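PDB 3ZPY: alginate lyase, family PL7 from Zobellia galactanivorans, which probably cleaves the polysaccharide alginate as a lyase, the chain here being the catalytic domain of a longer protein. Local coordinates for residues A[97-102]-A[215-220]. Numbering follows the deposited sequence.
Sequences HTMEWT and NYFKVG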
ATOM      1  N   HIS A  97      -8.934  -8.184 -13.016  1.00  5.52           N
ATOM      2  CA  HIS A  97      -8.863  -6.970 -12.185  1.00  4.62           C
ATOM      3  C   HIS A  97      -7.478  -6.640 -11.967  1.00  5.36           C
ATOM      4  O   HIS A  97      -6.674  -7.466 -11.511  1.00  6.12           O
ATOM      5  CB  HIS A  97      -9.487  -7.324 -10.792  1.00  4.53           C
ATOM      6  CG  HIS A  97     -10.908  -7.800 -10.925  1.00  5.86           C
ATOM      7  ND1 HIS A  97     -11.286  -9.118 -10.944  1.00  8.30           N
ATOM      8  CD2 HIS A  97     -12.026  -7.069 -11.267  1.00  5.06           C
ATOM      9  CE1 HIS A  97     -12.614  -9.183 -11.222  1.00  8.50           C
ATOM     10  NE2 HIS A  97     -13.062  -7.958 -11.405  1.00 10.10           N
ATOM     11  N   THR A  98      -7.100  -5.413 -12.423  1.00  4.62           N
ATOM     12  CA  THR A  98      -5.629  -5.031 -12.532  1.00  4.39           C
ATOM     13  C   THR A  98      -5.336  -3.665 -11.922  1.00  3.67           C
ATOM     14  O   THR A  98      -6.129  -2.725 -12.127  1.00  5.29           O
ATOM     15  CB  THR A  98      -5.265  -4.956 -14.044  1.00  4.32           C
ATOM     16  OG1 THR A  98      -5.577  -6.222 -14.659  1.00  7.30           O
ATOM     17  CG2 THR A  98      -3.793  -4.695 -14.306  1.00  5.61           C
ATOM     18  N   MET A  99      -4.211  -3.592 -11.201  1.00  4.00           N
ATOM     19  CA  MET A  99      -3.699  -2.308 -10.826  1.00  4.21           C
ATOM     20  C   MET A  99      -2.340  -2.206 -11.378  1.00  4.09           C
ATOM     21  O   MET A  99      -1.515  -3.090 -11.193  1.00  4.38           O
ATOM     22  CB  MET A  99      -3.666  -2.140  -9.304  1.00  4.24           C
ATOM     23  CG  MET A  99      -3.048  -0.813  -8.904  1.00  4.56           C
ATOM     24  SD  MET A  99      -3.233  -0.462  -7.106  1.00  5.13           S
ATOM     25  CE  MET A  99      -2.193  -1.750  -6.350  1.00  7.44           C
ATOM     26  N   GLU A 100      -2.096  -1.116 -12.155  1.00  4.84           N
ATOM     27  CA  GLU A 100      -0.718  -0.818 -12.652  1.00  3.97           C
ATOM     28  C   GLU A 100      -0.222   0.472 -12.013  1.00  3.88           C
ATOM     29  O   GLU A 100      -0.965   1.438 -11.860  1.00  4.76           O
ATOM     30  CB  GLU A 100      -0.742  -0.648 -14.137  1.00  5.25           C
ATOM     31  CG  GLU A 100      -1.032  -1.950 -14.867  1.00  6.32           C
ATOM     32  CD  GLU A 100      -1.257  -1.781 -16.346  1.00  7.77           C
ATOM     33  OE1 GLU A 100      -2.354  -1.258 -16.639  1.00  8.97           O
ATOM     34  OE2 GLU A 100      -0.381  -2.092 -17.123  1.00 11.38           O
ATOM     35  N   TRP A 101       1.041   0.448 -11.597  1.00  3.98           N
ATOM     36  CA  TRP A 101       1.666   1.664 -11.046  1.00  3.72           C
ATOM     37  C   TRP A 101       3.130   1.572 -11.172  1.00  3.74           C
ATOM     38  O   TRP A 101       3.723   0.485 -11.125  1.00  5.66           O
ATOM     39  CB  TRP A 101       1.242   1.867  -9.571  1.00  4.38           C
ATOM     40  CG  TRP A 101       1.731   0.948  -8.502  1.00  4.70           C
ATOM     41  CD1 TRP A 101       2.524   1.366  -7.421  1.00  6.15           C
ATOM     42  CD2 TRP A 101       1.500  -0.467  -8.296  1.00  4.63           C
ATOM     43  NE1 TRP A 101       2.780   0.331  -6.593  1.00  5.35           N
ATOM     44  CE2 TRP A 101       2.187  -0.819  -7.052  1.00  4.46           C
ATOM     45  CE3 TRP A 101       0.774  -1.440  -8.956  1.00  5.09           C
ATOM     46  CZ2 TRP A 101       2.135  -2.147  -6.541  1.00  5.05           C
ATOM     47  CZ3 TRP A 101       0.736  -2.737  -8.448  1.00  5.66           C
ATOM     48  CH2 TRP A 101       1.439  -3.086  -7.287  1.00  4.62           C
ATOM     49  N   THR A 102       3.755   2.713 -11.318  1.00  3.94           N
ATOM     50  CA  THR A 102       5.193   2.797 -11.450  1.00  3.66           C
ATOM     51  C   THR A 102       5.664   3.298 -10.109  1.00  3.43           C
ATOM     52  O   THR A 102       5.199   4.345  -9.617  1.00  4.46           O
ATOM     53  CB  THR A 102       5.532   3.775 -12.621  1.00  3.87           C
ATOM     54  OG1 THR A 102       5.027   3.201 -13.823  1.00  5.28           O
ATOM     55  CG2 THR A 102       7.066   4.011 -12.749  1.00  4.79           C
ATOM     56  N   ASN A 215     -13.154  -7.712  -2.789  1.00  6.75           N
ATOM     57  CA  ASN A 215     -11.778  -7.223  -2.896  1.00  6.59           C
ATOM     58  C   ASN A 215     -11.741  -5.783  -3.349  1.00  6.90           C
ATOM     59  O   ASN A 215     -12.617  -5.280  -4.057  1.00  6.56           O
ATOM     60  CB  ASN A 215     -10.965  -8.068  -3.871  1.00  6.19           C
ATOM     61  CG  ASN A 215     -10.943  -9.523  -3.490  1.00  6.13           C
ATOM     62  OD1 ASN A 215     -10.298  -9.938  -2.476  1.00  7.31           O
ATOM     63  ND2 ASN A 215     -11.759 -10.310  -4.218  1.00  6.18           N
ATOM     64  N   TYR A 216     -10.634  -5.161  -2.991  1.00  6.95           N
ATOM     65  CA  TYR A 216     -10.300  -3.850  -3.566  1.00  6.27           C
ATOM     66  C   TYR A 216      -8.783  -3.616  -3.506  1.00  4.47           C
ATOM     67  O   TYR A 216      -8.066  -4.272  -2.719  1.00  4.96           O
ATOM     68  CB  TYR A 216     -10.975  -2.697  -2.839  1.00  5.97           C
ATOM     69  CG  TYR A 216     -10.742  -2.597  -1.353  1.00  6.37           C
ATOM     70  CD1 TYR A 216     -11.518  -3.325  -0.448  1.00  7.05           C
ATOM     71  CD2 TYR A 216      -9.731  -1.768  -0.847  1.00  6.55           C
ATOM     72  CE1 TYR A 216     -11.354  -3.184   0.964  1.00  6.97           C
ATOM     73  CE2 TYR A 216      -9.552  -1.644   0.522  1.00  7.31           C
ATOM     74  CZ  TYR A 216     -10.312  -2.343   1.404  1.00  7.07           C
ATOM     75  OH  TYR A 216     -10.135  -2.142   2.788  1.00 10.98           O
ATOM     76  N   PHE A 217      -8.296  -2.762  -4.419  1.00  3.88           N
ATOM     77  CA  PHE A 217      -6.894  -2.438  -4.399  1.00  4.00           C
ATOM     78  C   PHE A 217      -6.587  -1.310  -3.386  1.00  4.09           C
ATOM     79  O   PHE A 217      -7.427  -0.435  -3.136  1.00  5.00           O
ATOM     80  CB  PHE A 217      -6.479  -1.927  -5.785  1.00  4.54           C
ATOM     81  CG  PHE A 217      -6.421  -3.028  -6.802  1.00  4.16           C
ATOM     82  CD1 PHE A 217      -5.491  -4.055  -6.677  1.00  4.43           C
ATOM     83  CD2 PHE A 217      -7.288  -3.015  -7.879  1.00  4.54           C
ATOM     84  CE1 PHE A 217      -5.419  -5.045  -7.669  1.00  4.45           C
ATOM     85  CE2 PHE A 217      -7.223  -4.005  -8.886  1.00  5.32           C
ATOM     86  CZ  PHE A 217      -6.257  -4.987  -8.777  1.00  4.42           C
ATOM     87  N   LYS A 218      -5.339  -1.349  -2.907  1.00  4.53           N
ATOM     88  CA  LYS A 218      -4.763  -0.175  -2.150  1.00  4.30           C
ATOM     89  C   LYS A 218      -3.384   0.035  -2.672  1.00  3.55           C
ATOM     90  O   LYS A 218      -2.697  -0.926  -3.077  1.00  4.06           O
ATOM     91  CB  LYS A 218      -4.759  -0.319  -0.642  1.00  5.26           C
ATOM     92  CG  LYS A 218      -6.053  -0.754  -0.014  1.00  5.62           C
ATOM     93  CD  LYS A 218      -6.028  -0.528   1.507  1.00  6.79           C
ATOM     94  CE  LYS A 218      -6.299   0.888   1.851  1.00  7.09           C
ATOM     95  NZ  LYS A 218      -5.886   1.379   3.161  1.00  9.19           N
ATOM     96  N   VAL A 219      -2.918   1.296  -2.581  1.00  3.62           N
ATOM     97  CA  VAL A 219      -1.553   1.539  -3.070  1.00  3.76           C
ATOM     98  C   VAL A 219      -1.026   2.777  -2.365  1.00  3.49           C
ATOM     99  O   VAL A 219      -1.762   3.752  -2.134  1.00  4.54           O
ATOM    100  CB  VAL A 219      -1.502   1.718  -4.632  1.00  3.75           C
ATOM    101  CG1 VAL A 219      -2.276   2.967  -5.096  1.00  5.27           C
ATOM    102  CG2 VAL A 219      -0.116   1.751  -5.193  1.00  6.36           C
ATOM    103  N   GLY A 220       0.267   2.763  -2.050  1.00  4.02           N
ATOM    104  CA  GLY A 220       0.768   3.867  -1.217  1.00  4.14           C
ATOM    105  C   GLY A 220       1.944   3.322  -0.381  1.00  3.53           C
ATOM    106  O   GLY A 220       2.817   2.532  -0.854  1.00  3.76           O
TER
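Met99 and Phe217 reach past each other from two facing strands of the PL7 jelly-roll beta-sandwich. Met99 CB sits over the middle of the Phe217 ring, a CH-pi contact 3.6 Å from the centroid and 7° off the ring normal. The far end of the ring reaches the opposite backbone, where Phe217 CZ lies 3.5 Å from Met99 N and the ring edge meets His97 O. With CG turned away from the backbone N (chi1 177°), Met99 brings SD obliquely beside the same ring, a Met-aromatic contact 4.8 Å from the centroid. SD also touches Val219 CB at 3.7 Å, while the bend at chi3 carries CE to Lys218 O. Val219 CG2 lies over one face of the Trp101 five-membered ring, a CH-pi contact 3.6 Å from its centroid; on the same side of the indole, Met99 CE lies above the outer edge of the six-membered ring, by CZ3 and CE3. A leucine in place of Phe217 would probably deprive Met99 CB and SD of their aromatic partner and open a gap above the 97-99 backbone. Segment 97-102 and strand 216-219 run nearly parallel (11°) in different sheets; Val245 (strand 235-247) and Ile124 (strand 117-125) continue the apolar packing.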